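Local coordinates for transketolase (PDB 3M6L), which is an enzyme of the thiamine diphosphate-dependent family that binds thiamine diphosphate, a calcium ion and ribose-5-phosphate, at residues L119-A124 and E160-E165; Y150-D155 and I179-S184; F442-I447 and L500-L505. All blocks are in the same frame, centred on the assembly; numbering follows the deposited sequence.

Contact 1 (L119-A124 and E160-E165); sequences LGQGVA and EGISYE. With TPP (thiamine diphosphate), chain C.
Part of the wall of the thiamine diphosphate pocket is formed by L119 and E160, which meet where the first turns of helices 121-140 and 161-172 come together in the thiamine diphosphate binding domain; behind them I162 packs on G120. I162 has the largest share of the contact, each of its two branches doing a different job. CG2 presses on the peptide of G120, 3.5 Å from G120 O, while the other arm, with CG1 anti to the backbone N (chi1 -166°), reaches on so that CD1 lies 3.9 Å from A124 CB. The same methyl touches the amide end of Q121, whose side chain crosses that of I162 at about a right angle; the polar end of Q121 is held by a hydrogen bond from NE2 to Y423 OH of the second subunit. G120 is the N-cap of helix 121-140, and its CA approaches CB of E160 across the contact. S163 closes the first turn of its own helix, since its OG and its backbone N both donate to E160 O and so grip one carbonyl twice.

Towards the ligand, L119 and E160 lie next to each other, with E160 CG 3.7 Å from L119 O. L119 N gives an almost straight hydrogen bond of 3.0 Å to TPP N3' (169° at the hydrogen), which anchors the pyrimidine. Its side chain touches both rings of the bent ligand: CG lies 3.5 Å from TPP N3', and CD1 is the same distance from TPP C4 in the five-membered ring. This is consistent with a wedge that supports the V-shaped conformation known from this enzyme family. The side chain of E160, bent at chi2, brings OE2 to 3.3 Å from the methyl CM2 of TPP.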
loop_
_atom_site.group_PDB
_atom_site.type_symbol
_atom_site.label_atom_id
_atom_site.label_comp_id
_atom_site.label_asym_id
_atom_site.label_seq_id
_atom_site.Cartn_x
_atom_site.Cartn_y
_atom_site.Cartn_z
ATOM N N LEU A 119 -10.689 5.265 1.476
ATOM C CA LEU A 119 -11.772 4.472 0.916
ATOM C C LEU A 119 -11.402 3.011 0.829
ATOM O O LEU A 119 -10.193 2.576 0.682
ATOM C CB LEU A 119 -12.139 5.017 -0.436
ATOM C CG LEU A 119 -12.860 6.359 -0.442
ATOM C CD1 LEU A 119 -12.769 6.944 -1.885
ATOM C CD2 LEU A 119 -14.323 6.186 -0.046
ATOM N N GLY A 120 -12.447 2.209 0.886
ATOM C CA GLY A 120 -12.297 0.765 0.910
ATOM C C GLY A 120 -12.071 0.220 2.284
ATOM O O GLY A 120 -12.464 -0.936 2.553
ATOM N N GLN A 121 -11.462 0.998 3.188
ATOM C CA GLN A 121 -11.054 0.370 4.488
ATOM C C GLN A 121 -12.319 -0.171 5.185
ATOM O O GLN A 121 -12.343 -1.261 5.802
ATOM C CB GLN A 121 -10.392 1.308 5.497
ATOM C CG GLN A 121 -9.083 1.839 5.006
ATOM C CD GLN A 121 -8.022 0.866 4.907
ATOM O OE1 GLN A 121 -7.877 0.062 5.821
ATOM N NE2 GLN A 121 -7.203 0.921 3.841
ATOM N N GLY A 122 -13.356 0.651 5.209
ATOM C CA GLY A 122 -14.586 0.374 5.906
ATOM C C GLY A 122 -15.271 -0.901 5.527
ATOM O O GLY A 122 -15.824 -1.632 6.383
ATOM N N VAL A 123 -15.285 -1.156 4.233
ATOM C CA VAL A 123 -15.863 -2.379 3.740
ATOM C C VAL A 123 -15.101 -3.571 4.324
ATOM O O VAL A 123 -15.695 -4.534 4.816
ATOM C CB VAL A 123 -15.840 -2.494 2.209
ATOM C CG1 VAL A 123 -16.341 -3.902 1.748
ATOM C CG2 VAL A 123 -16.580 -1.354 1.597
ATOM N N ALA A 124 -13.750 -3.501 4.293
ATOM C CA ALA A 124 -12.967 -4.575 4.840
ATOM C C ALA A 124 -13.119 -4.638 6.382
ATOM O O ALA A 124 -13.129 -5.712 6.968
ATOM C CB ALA A 124 -11.487 -4.407 4.467
ATOM N N GLU A 160 -11.829 0.247 -5.063
ATOM C CA GLU A 160 -10.551 -0.091 -4.368
ATOM C C GLU A 160 -10.369 -1.578 -4.259
ATOM O O GLU A 160 -11.305 -2.306 -3.868
ATOM C CB GLU A 160 -10.479 0.536 -2.994
ATOM C CG GLU A 160 -10.283 1.997 -2.998
ATOM C CD GLU A 160 -8.833 2.405 -3.301
ATOM O OE1 GLU A 160 -7.992 1.502 -3.495
ATOM O OE2 GLU A 160 -8.575 3.661 -3.362
ATOM N N GLY A 161 -9.155 -2.033 -4.565
ATOM C CA GLY A 161 -8.836 -3.433 -4.447
ATOM C C GLY A 161 -9.141 -4.129 -3.130
ATOM O O GLY A 161 -9.597 -5.272 -3.097
ATOM N N ILE A 162 -9.003 -3.382 -2.021
ATOM C CA ILE A 162 -9.225 -3.965 -0.694
ATOM C C ILE A 162 -10.673 -4.434 -0.561
ATOM O O ILE A 162 -10.938 -5.387 0.156
ATOM C CB ILE A 162 -8.829 -2.973 0.361
ATOM C CG1 ILE A 162 -8.737 -3.696 1.705
ATOM C CG2 ILE A 162 -9.775 -1.728 0.408
ATOM C CD1 ILE A 162 -8.342 -2.685 2.877
ATOM N N SER A 163 -11.603 -3.769 -1.259
ATOM C CA SER A 163 -13.026 -4.186 -1.207
ATOM C C SER A 163 -13.262 -5.577 -1.769
ATOM O O SER A 163 -13.916 -6.422 -1.103
ATOM C CB SER A 163 -13.990 -3.160 -1.874
ATOM O OG SER A 163 -13.911 -3.081 -3.267
ATOM N N TYR A 164 -12.615 -5.851 -2.921
ATOM C CA TYR A 164 -12.722 -7.135 -3.598
ATOM C C TYR A 164 -12.087 -8.195 -2.706
ATOM O O TYR A 164 -12.580 -9.280 -2.564
ATOM C CB TYR A 164 -12.049 -7.154 -4.949
ATOM C CG TYR A 164 -12.505 -6.176 -5.981
ATOM C CD1 TYR A 164 -13.334 -6.595 -7.036
ATOM C CD2 TYR A 164 -12.011 -4.900 -6.033
ATOM C CE1 TYR A 164 -13.706 -5.722 -7.989
ATOM C CE2 TYR A 164 -12.368 -4.006 -7.026
ATOM C CZ TYR A 164 -13.185 -4.447 -8.051
ATOM O OH TYR A 164 -13.549 -3.623 -9.018
ATOM N N GLU A 165 -10.891 -7.898 -2.127
ATOM C CA GLU A 165 -10.187 -8.834 -1.203
ATOM C C GLU A 165 -11.091 -9.222 -0.063
ATOM O O GLU A 165 -11.224 -10.409 0.278
ATOM C CB GLU A 165 -8.885 -8.179 -0.663
ATOM C CG GLU A 165 -7.763 -7.950 -1.670
ATOM C CD GLU A 165 -6.547 -7.320 -0.962
ATOM O OE1 GLU A 165 -6.516 -7.251 0.308
ATOM O OE2 GLU A 165 -5.579 -6.952 -1.679
HETATM N "N1'" TPP C . -8.407 7.448 -2.298
HETATM C "C2'" TPP C . -8.704 6.927 -1.110
HETATM C CM2 TPP C . -8.062 5.597 -0.763
HETATM N "N3'" TPP C . -9.500 7.459 -0.156
HETATM C "C4'" TPP C . -10.019 8.673 -0.356
HETATM N "N4'" TPP C . -10.742 9.187 0.613
HETATM C "C5'" TPP C . -9.784 9.332 -1.686
HETATM C "C6'" TPP C . -8.963 8.669 -2.596
HETATM C "C7'" TPP C . -10.433 10.727 -2.029
HETATM N N3 TPP C . -11.962 10.551 -2.244
HETATM C C2 TPP C . -13.024 10.727 -1.365
HETATM S S1 TPP C . -14.666 10.279 -1.859
HETATM C C5 TPP C . -13.965 9.929 -3.430
HETATM C C4 TPP C . -12.503 10.104 -3.404
HETATM C CM4 TPP C . -11.741 9.744 -4.618
HETATM C C6 TPP C . -14.723 9.455 -4.646
HETATM C C7 TPP C . -16.216 9.731 -4.720
HETATM O O7 TPP C . -16.627 8.596 -4.073
HETATM P PA TPP C . -18.020 8.007 -3.821
HETATM O O1A TPP C . -17.691 6.808 -3.044
HETATM O O2A TPP C . -18.625 7.779 -5.187
HETATM O O3A TPP C . -18.754 9.153 -3.048
HETATM P PB TPP C . -20.010 10.134 -3.281
HETATM O O1B TPP C . -20.600 10.285 -1.938
HETATM O O2B TPP C . -20.915 9.592 -4.352
HETATM O O3B TPP C . -19.498 11.407 -3.870
#

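Contact 2 (Y150-D155 and I179-S184). With CA (calcium ion), chain D; TPP (thiamine diphosphate), chain C.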
loop_
_atom_site.group_PDB
_atom_site.type_symbol
_atom_site.label_atom_id
_atom_site.label_comp_id
_atom_site.label_asym_id
_atom_site.label_seq_id
_atom_site.Cartn_x
_atom_site.Cartn_y
_atom_site.Cartn_z
ATOM N N TYR A 150 -23.775 -3.809 9.497
ATOM C CA TYR A 150 -24.217 -3.068 8.370
ATOM C C TYR A 150 -23.094 -2.154 7.925
ATOM O O TYR A 150 -22.501 -1.430 8.729
ATOM C CB TYR A 150 -25.422 -2.200 8.669
ATOM C CG TYR A 150 -26.677 -2.918 9.108
ATOM C CD1 TYR A 150 -27.521 -3.464 8.139
ATOM C CD2 TYR A 150 -26.990 -3.126 10.450
ATOM C CE1 TYR A 150 -28.705 -4.053 8.533
ATOM C CE2 TYR A 150 -28.174 -3.819 10.859
ATOM C CZ TYR A 150 -28.980 -4.304 9.839
ATOM O OH TYR A 150 -30.156 -4.982 10.173
ATOM N N CYS A 151 -22.874 -2.088 6.626
ATOM C CA CYS A 151 -21.899 -1.153 6.059
ATOM C C CYS A 151 -22.531 -0.347 4.954
ATOM O O CYS A 151 -23.123 -0.924 4.053
ATOM C CB CYS A 151 -20.720 -1.929 5.525
ATOM S SG CYS A 151 -19.374 -0.965 4.869
ATOM N N LEU A 152 -22.337 0.963 5.007
ATOM C CA LEU A 152 -22.755 1.867 3.909
ATOM C C LEU A 152 -21.522 2.240 3.118
ATOM O O LEU A 152 -20.519 2.632 3.735
ATOM C CB LEU A 152 -23.396 3.101 4.459
ATOM C CG LEU A 152 -24.570 2.964 5.397
ATOM C CD1 LEU A 152 -24.994 4.418 5.848
ATOM C CD2 LEU A 152 -25.700 2.221 4.745
ATOM N N CYS A 153 -21.499 1.988 1.806
ATOM C CA CYS A 153 -20.302 2.257 0.998
ATOM C C CYS A 153 -20.751 2.944 -0.311
ATOM O O CYS A 153 -21.946 3.003 -0.622
ATOM C CB CYS A 153 -19.557 0.967 0.728
ATOM S SG CYS A 153 -20.363 -0.076 -0.516
ATOM N N GLY A 154 -19.805 3.502 -1.038
ATOM C CA GLY A 154 -20.095 4.164 -2.281
ATOM C C GLY A 154 -19.240 3.578 -3.393
ATOM O O GLY A 154 -18.556 2.587 -3.254
ATOM N N ASP A 155 -19.279 4.280 -4.516
ATOM C CA ASP A 155 -18.463 3.930 -5.743
ATOM C C ASP A 155 -17.015 3.813 -5.424
ATOM O O ASP A 155 -16.324 2.900 -5.917
ATOM C CB ASP A 155 -18.652 4.986 -6.801
ATOM C CG ASP A 155 -20.115 5.007 -7.300
ATOM O OD1 ASP A 155 -20.629 3.978 -7.799
ATOM O OD2 ASP A 155 -20.822 6.017 -7.161
ATOM N N ILE A 179 -24.329 -7.233 6.000
ATOM C CA ILE A 179 -25.172 -6.599 5.074
ATOM C C ILE A 179 -24.453 -5.337 4.581
ATOM O O ILE A 179 -24.245 -4.349 5.338
ATOM C CB ILE A 179 -26.556 -6.270 5.708
ATOM C CG1 ILE A 179 -27.301 -7.529 6.024
ATOM C CG2 ILE A 179 -27.380 -5.487 4.736
ATOM C CD1 ILE A 179 -28.562 -7.307 6.955
ATOM N N LEU A 180 -24.163 -5.314 3.283
ATOM C CA LEU A 180 -23.421 -4.172 2.604
ATOM C C LEU A 180 -24.415 -3.406 1.772
ATOM O O LEU A 180 -25.066 -3.970 0.880
ATOM C CB LEU A 180 -22.279 -4.749 1.757
ATOM C CG LEU A 180 -21.421 -3.769 0.970
ATOM C CD1 LEU A 180 -20.749 -2.843 2.009
ATOM C CD2 LEU A 180 -20.289 -4.552 0.118
ATOM N N ILE A 181 -24.543 -2.106 2.020
ATOM C CA ILE A 181 -25.477 -1.244 1.333
ATOM C C ILE A 181 -24.663 -0.313 0.472
ATOM O O ILE A 181 -23.936 0.584 0.966
ATOM C CB ILE A 181 -26.405 -0.448 2.293
ATOM C CG1 ILE A 181 -27.103 -1.396 3.231
ATOM C CG2 ILE A 181 -27.343 0.505 1.499
ATOM C CD1 ILE A 181 -27.873 -0.752 4.477
ATOM N N TYR A 182 -24.723 -0.532 -0.863
ATOM C CA TYR A 182 -23.995 0.303 -1.843
ATOM C C TYR A 182 -24.820 1.441 -2.374
ATOM O O TYR A 182 -25.864 1.227 -2.998
ATOM C CB TYR A 182 -23.494 -0.654 -3.004
ATOM C CG TYR A 182 -22.975 -0.056 -4.245
ATOM C CD1 TYR A 182 -22.216 1.127 -4.278
ATOM C CD2 TYR A 182 -23.166 -0.759 -5.477
ATOM C CE1 TYR A 182 -21.722 1.676 -5.420
ATOM C CE2 TYR A 182 -22.668 -0.256 -6.648
ATOM C CZ TYR A 182 -21.929 0.953 -6.633
ATOM O OH TYR A 182 -21.427 1.434 -7.779
ATOM N N ASP A 183 -24.381 2.645 -2.097
ATOM C CA ASP A 183 -24.981 3.870 -2.600
ATOM C C ASP A 183 -24.514 4.075 -4.027
ATOM O O ASP A 183 -23.477 4.686 -4.301
ATOM C CB ASP A 183 -24.521 5.059 -1.709
ATOM C CG ASP A 183 -25.201 6.366 -2.040
ATOM O OD1 ASP A 183 -26.285 6.334 -2.710
ATOM O OD2 ASP A 183 -24.636 7.463 -1.656
ATOM N N SER A 184 -25.307 3.558 -4.961
ATOM C CA SER A 184 -25.073 3.741 -6.366
ATOM C C SER A 184 -25.716 5.010 -6.933
ATOM O O SER A 184 -26.880 5.010 -7.312
ATOM C CB SER A 184 -25.473 2.452 -7.106
ATOM O OG SER A 184 -25.150 2.493 -8.463
HETATM CA CA CA D . -20.773 7.992 -5.976
HETATM N "N1'" TPP C . -8.407 7.448 -2.298
HETATM C "C2'" TPP C . -8.704 6.927 -1.110
HETATM C CM2 TPP C . -8.062 5.597 -0.763
HETATM N "N3'" TPP C . -9.500 7.459 -0.156
HETATM C "C4'" TPP C . -10.019 8.673 -0.356
HETATM N "N4'" TPP C . -10.742 9.187 0.613
HETATM C "C5'" TPP C . -9.784 9.332 -1.686
HETATM C "C6'" TPP C . -8.963 8.669 -2.596
HETATM C "C7'" TPP C . -10.433 10.727 -2.029
HETATM N N3 TPP C . -11.962 10.551 -2.244
HETATM C C2 TPP C . -13.024 10.727 -1.365
HETATM S S1 TPP C . -14.666 10.279 -1.859
HETATM C C5 TPP C . -13.965 9.929 -3.430
HETATM C C4 TPP C . -12.503 10.104 -3.404
HETATM C CM4 TPP C . -11.741 9.744 -4.618
HETATM C C6 TPP C . -14.723 9.455 -4.646
HETATM C C7 TPP C . -16.216 9.731 -4.720
HETATM O O7 TPP C . -16.627 8.596 -4.073
HETATM P PA TPP C . -18.020 8.007 -3.821
HETATM O O1A TPP C . -17.691 6.808 -3.044
HETATM O O2A TPP C . -18.625 7.779 -5.187
HETATM O O3A TPP C . -18.754 9.153 -3.048
HETATM P PB TPP C . -20.010 10.134 -3.281
HETATM O O1B TPP C . -20.600 10.285 -1.938
HETATM O O2B TPP C . -20.915 9.592 -4.352
HETATM O O3B TPP C . -19.498 11.407 -3.870
HETATM O O HOH W 1 -21.551 6.512 -4.270
HETATM O O HOH W 2 -23.009 4.280 -9.203
#
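Residues 150-154 and 179-184 run parallel as neighbouring strands in the sheet of the thiamine diphosphate binding domain, the axes of these short segments 4.7 Å apart and inclined by 26°, and C151 and C153 alternate with I179, I181 and D183 in four backbone hydrogen bonds. The shortest joins I181 N to C151 O at 2.7 Å. On one face of the sheet the side chains pair in register, pointing the same way: Y150 lies alongside I179, and L152 CD2 rests 3.7 Å from I181 CD1. On the other face L180 CD1 sits 3.6 Å from C151 CB and also touches C153 SG, which packs in turn on Y182 CB.

Beyond the last bonded pair, G154 and D155 begin the GDG part of the motif characteristic of thiamine diphosphate enzymes, in which N185, following the second strand, supplies another metal ligand. D155 OD2 binds the calcium ion at 2.3 Å, together with TPP O2A and O2B, a water, N185 OD1 and I187 O. Its other oxygen, OD1, takes a hydrogen bond of 2.7 Å from Y182 OH, which arrives nearly in line with the C-O bond. The carboxylate and the phenol ring stand almost perpendicular (88°), with OD1 at the ring edge, an approach made possible by Y182 CG being anti to its backbone N (chi1 168°). A second water donates to OD1 at 2.8 Å and also links to S184 OG. The metal-bound water donates to D183 O at 2.7 Å and accepts from D155 N. Y182 and D183 thus form a second shell: one carboxylate oxygen is left to the metal while the other is tethered by a tyrosine, and calcium would probably make its water a stronger donor to D183 O.

Contact 3 (F442-I447 and L500-L505). With R5P (ribose-5-phosphate), chain F.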
loop_
_atom_site.group_PDB
_atom_site.type_symbol
_atom_site.label_atom_id
_atom_site.label_comp_id
_atom_site.label_asym_id
_atom_site.label_seq_id
_atom_site.Cartn_x
_atom_site.Cartn_y
_atom_site.Cartn_z
ATOM N N PHE A 442 6.379 -9.158 10.974
ATOM C CA PHE A 442 7.006 -8.971 9.722
ATOM C C PHE A 442 8.351 -9.685 9.734
ATOM O O PHE A 442 9.311 -9.183 10.314
ATOM C CB PHE A 442 7.313 -7.481 9.453
ATOM C CG PHE A 442 6.090 -6.567 9.352
ATOM C CD1 PHE A 442 4.919 -6.958 8.678
ATOM C CD2 PHE A 442 6.150 -5.373 9.929
ATOM C CE1 PHE A 442 3.846 -6.042 8.556
ATOM C CE2 PHE A 442 5.080 -4.460 9.851
ATOM C CZ PHE A 442 3.924 -4.870 9.148
ATOM N N THR A 443 8.429 -10.774 9.045
ATOM C CA THR A 443 9.645 -11.534 8.912
ATOM C C THR A 443 10.467 -11.148 7.654
ATOM O O THR A 443 10.061 -10.318 6.753
ATOM C CB THR A 443 9.351 -13.074 8.982
ATOM O OG1 THR A 443 8.829 -13.545 7.744
ATOM C CG2 THR A 443 8.408 -13.371 10.157
ATOM N N HIS A 444 11.625 -11.757 7.488
ATOM C CA HIS A 444 12.472 -11.577 6.310
ATOM C C HIS A 444 12.844 -10.132 6.146
ATOM O O HIS A 444 12.590 -9.496 5.126
ATOM C CB HIS A 444 11.757 -12.123 5.090
ATOM C CG HIS A 444 11.610 -13.617 5.114
ATOM N ND1 HIS A 444 10.846 -14.263 6.061
ATOM C CD2 HIS A 444 11.978 -14.546 4.199
ATOM C CE1 HIS A 444 10.918 -15.572 5.817
ATOM N NE2 HIS A 444 11.533 -15.765 4.657
ATOM N N ASP A 445 13.435 -9.655 7.184
ATOM C CA ASP A 445 13.610 -8.219 7.385
ATOM C C ASP A 445 14.727 -7.502 6.596
ATOM O O ASP A 445 14.744 -6.214 6.702
ATOM C CB ASP A 445 13.822 -7.850 8.889
ATOM C CG ASP A 445 15.154 -8.304 9.461
ATOM O OD1 ASP A 445 15.728 -9.325 9.006
ATOM O OD2 ASP A 445 15.701 -7.565 10.314
ATOM N N SER A 446 15.568 -8.192 5.832
ATOM C CA SER A 446 16.733 -7.480 5.272
ATOM C C SER A 446 17.274 -8.147 4.078
ATOM O O SER A 446 16.705 -9.125 3.613
ATOM C CB SER A 446 17.833 -7.385 6.344
ATOM O OG SER A 446 18.543 -8.598 6.388
ATOM N N ILE A 447 18.308 -7.554 3.488
ATOM C CA ILE A 447 19.136 -8.259 2.511
ATOM C C ILE A 447 19.558 -9.697 2.868
ATOM O O ILE A 447 19.798 -10.451 1.977
ATOM C CB ILE A 447 20.384 -7.366 2.107
ATOM C CG1 ILE A 447 21.138 -6.909 3.327
ATOM C CG2 ILE A 447 19.956 -6.225 1.222
ATOM C CD1 ILE A 447 22.572 -6.473 2.951
ATOM N N LEU A 500 11.545 -9.172 12.035
ATOM C CA LEU A 500 12.204 -10.464 12.443
ATOM C C LEU A 500 13.031 -11.012 11.280
ATOM O O LEU A 500 12.662 -10.875 10.106
ATOM C CB LEU A 500 11.101 -11.480 12.821
ATOM C CG LEU A 500 10.159 -10.994 13.869
ATOM C CD1 LEU A 500 8.770 -11.716 13.932
ATOM C CD2 LEU A 500 10.788 -10.858 15.219
ATOM N N SER A 501 14.075 -11.800 11.599
ATOM C CA SER A 501 14.965 -12.325 10.607
ATOM C C SER A 501 14.533 -13.649 10.022
ATOM O O SER A 501 13.871 -14.478 10.758
ATOM C CB SER A 501 16.374 -12.496 11.173
ATOM O OG SER A 501 16.360 -13.594 12.111
ATOM N N ARG A 502 14.944 -13.882 8.787
ATOM C CA ARG A 502 14.891 -15.213 8.154
ATOM C C ARG A 502 15.976 -16.084 8.731
ATOM O O ARG A 502 15.792 -17.254 8.966
ATOM C CB ARG A 502 15.088 -15.081 6.645
ATOM C CG ARG A 502 14.925 -16.358 5.857
ATOM C CD ARG A 502 15.128 -16.186 4.315
ATOM N NE ARG A 502 14.839 -17.424 3.597
ATOM C CZ ARG A 502 15.750 -18.208 3.025
ATOM N NH1 ARG A 502 15.344 -19.325 2.401
ATOM N NH2 ARG A 502 17.064 -17.887 3.037
ATOM N N GLN A 503 17.166 -15.505 8.860
ATOM C CA GLN A 503 18.376 -16.204 9.152
ATOM C C GLN A 503 18.689 -16.282 10.637
ATOM O O GLN A 503 18.278 -15.427 11.431
ATOM C CB GLN A 503 19.572 -15.562 8.361
ATOM C CG GLN A 503 20.196 -14.355 8.975
ATOM C CD GLN A 503 19.393 -13.045 8.644
ATOM O OE1 GLN A 503 18.290 -13.103 8.064
ATOM N NE2 GLN A 503 20.030 -11.898 8.902
ATOM N N LYS A 504 19.485 -17.307 11.059
ATOM C CA LYS A 504 19.862 -17.435 12.419
ATOM C C LYS A 504 20.715 -16.298 12.935
ATOM O O LYS A 504 21.666 -15.900 12.224
ATOM C CB LYS A 504 20.626 -18.780 12.645
ATOM C CG LYS A 504 20.867 -19.196 14.043
ATOM C CD LYS A 504 21.399 -20.664 14.091
ATOM C CE LYS A 504 20.258 -21.702 13.785
ATOM N NZ LYS A 504 20.597 -23.165 14.128
ATOM N N LEU A 505 20.313 -15.732 14.076
ATOM C CA LEU A 505 21.027 -14.715 14.826
ATOM C C LEU A 505 21.658 -15.311 16.082
ATOM O O LEU A 505 21.142 -16.244 16.736
ATOM C CB LEU A 505 20.161 -13.528 15.231
ATOM C CG LEU A 505 19.286 -12.966 14.099
ATOM C CD1 LEU A 505 18.652 -11.725 14.685
ATOM C CD2 LEU A 505 20.070 -12.762 12.854
HETATM C C1 R5P F . 8.112 -15.244 -2.564
HETATM O O1 R5P F . 7.917 -15.015 -4.000
HETATM C C2 R5P F . 8.573 -16.681 -2.274
HETATM O O2 R5P F . 7.505 -17.649 -2.261
HETATM C C3 R5P F . 9.548 -16.920 -1.089
HETATM O O3 R5P F . 10.663 -17.277 -1.896
HETATM C C4 R5P F . 9.502 -18.161 -0.138
HETATM O O4 R5P F . 8.132 -18.487 0.172
HETATM C C5 R5P F . 10.447 -18.067 1.122
HETATM O O5 R5P F . 10.914 -19.343 1.718
HETATM P P R5P F . 11.703 -19.401 3.171
HETATM O O1P R5P F . 10.696 -19.750 4.402
HETATM O O2P R5P F . 12.317 -17.902 3.256
HETATM O O3P R5P F . 12.883 -20.317 3.251
HETATM O O HOH W 3 16.041 -11.588 7.389
HETATM O O HOH W 4 18.438 -9.333 8.917
#
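H444 and R502 converge on a single phosphate oxygen of ribose-5-phosphate, H444 doing so from a backbone with positive phi and psi just past the end of strand 439-443. The two segments leave the C-terminal ends of neighbouring parallel strands of the pyrimidine binding domain, where L500 N still donates to F442 O at 2.8 Å. R502 lies across the imidazole: with its chain extended from CG to NE, CG sits over one face of the H444 ring, 4.0 Å from the centroid, as a CH-pi contact. R502 NE then meets R5P O2P at 2.6 Å, and H444 NE2 reaches the same oxygen at 2.7 Å, while R502 NH1 holds R5P O3P. The rotation of the imidazole is fixed from its other side by a 2.7 Å bond from H444 ND1 to T443 OG1, which itself bonds to N372. R344 NH1 and H259 of the second subunit complete part of the ligand's surroundings. Farther along, D445, whose OD2 forms a salt bridge with R475, uses OD1 to accept from two waters; one of these accepts from R502 N at 2.9 Å and donates to Q503 OE1.

Contacts 1 and 2 are neighbours, their centres 11 Å apart, and both touch one thiamine diphosphate: contact 1 borders its two rings and contact 2 its diphosphate through calcium. They interlock along the chain, helix 121-140 leading into strand 149-154 and helix 161-172 into strand 178-184, and V123 CG2 packs 3.9 Å from C153 CB. Contact 3 lies in a different domain, with its centre 30 Å from that of contact 1 and 41 Å from that of contact 2. Its ribose-5-phosphate also bonds to H259 of the second subunit, so that contact 3 serves the other active site of the dimer, whose thiamine diphosphate is about 9 Å from the H444 side chain.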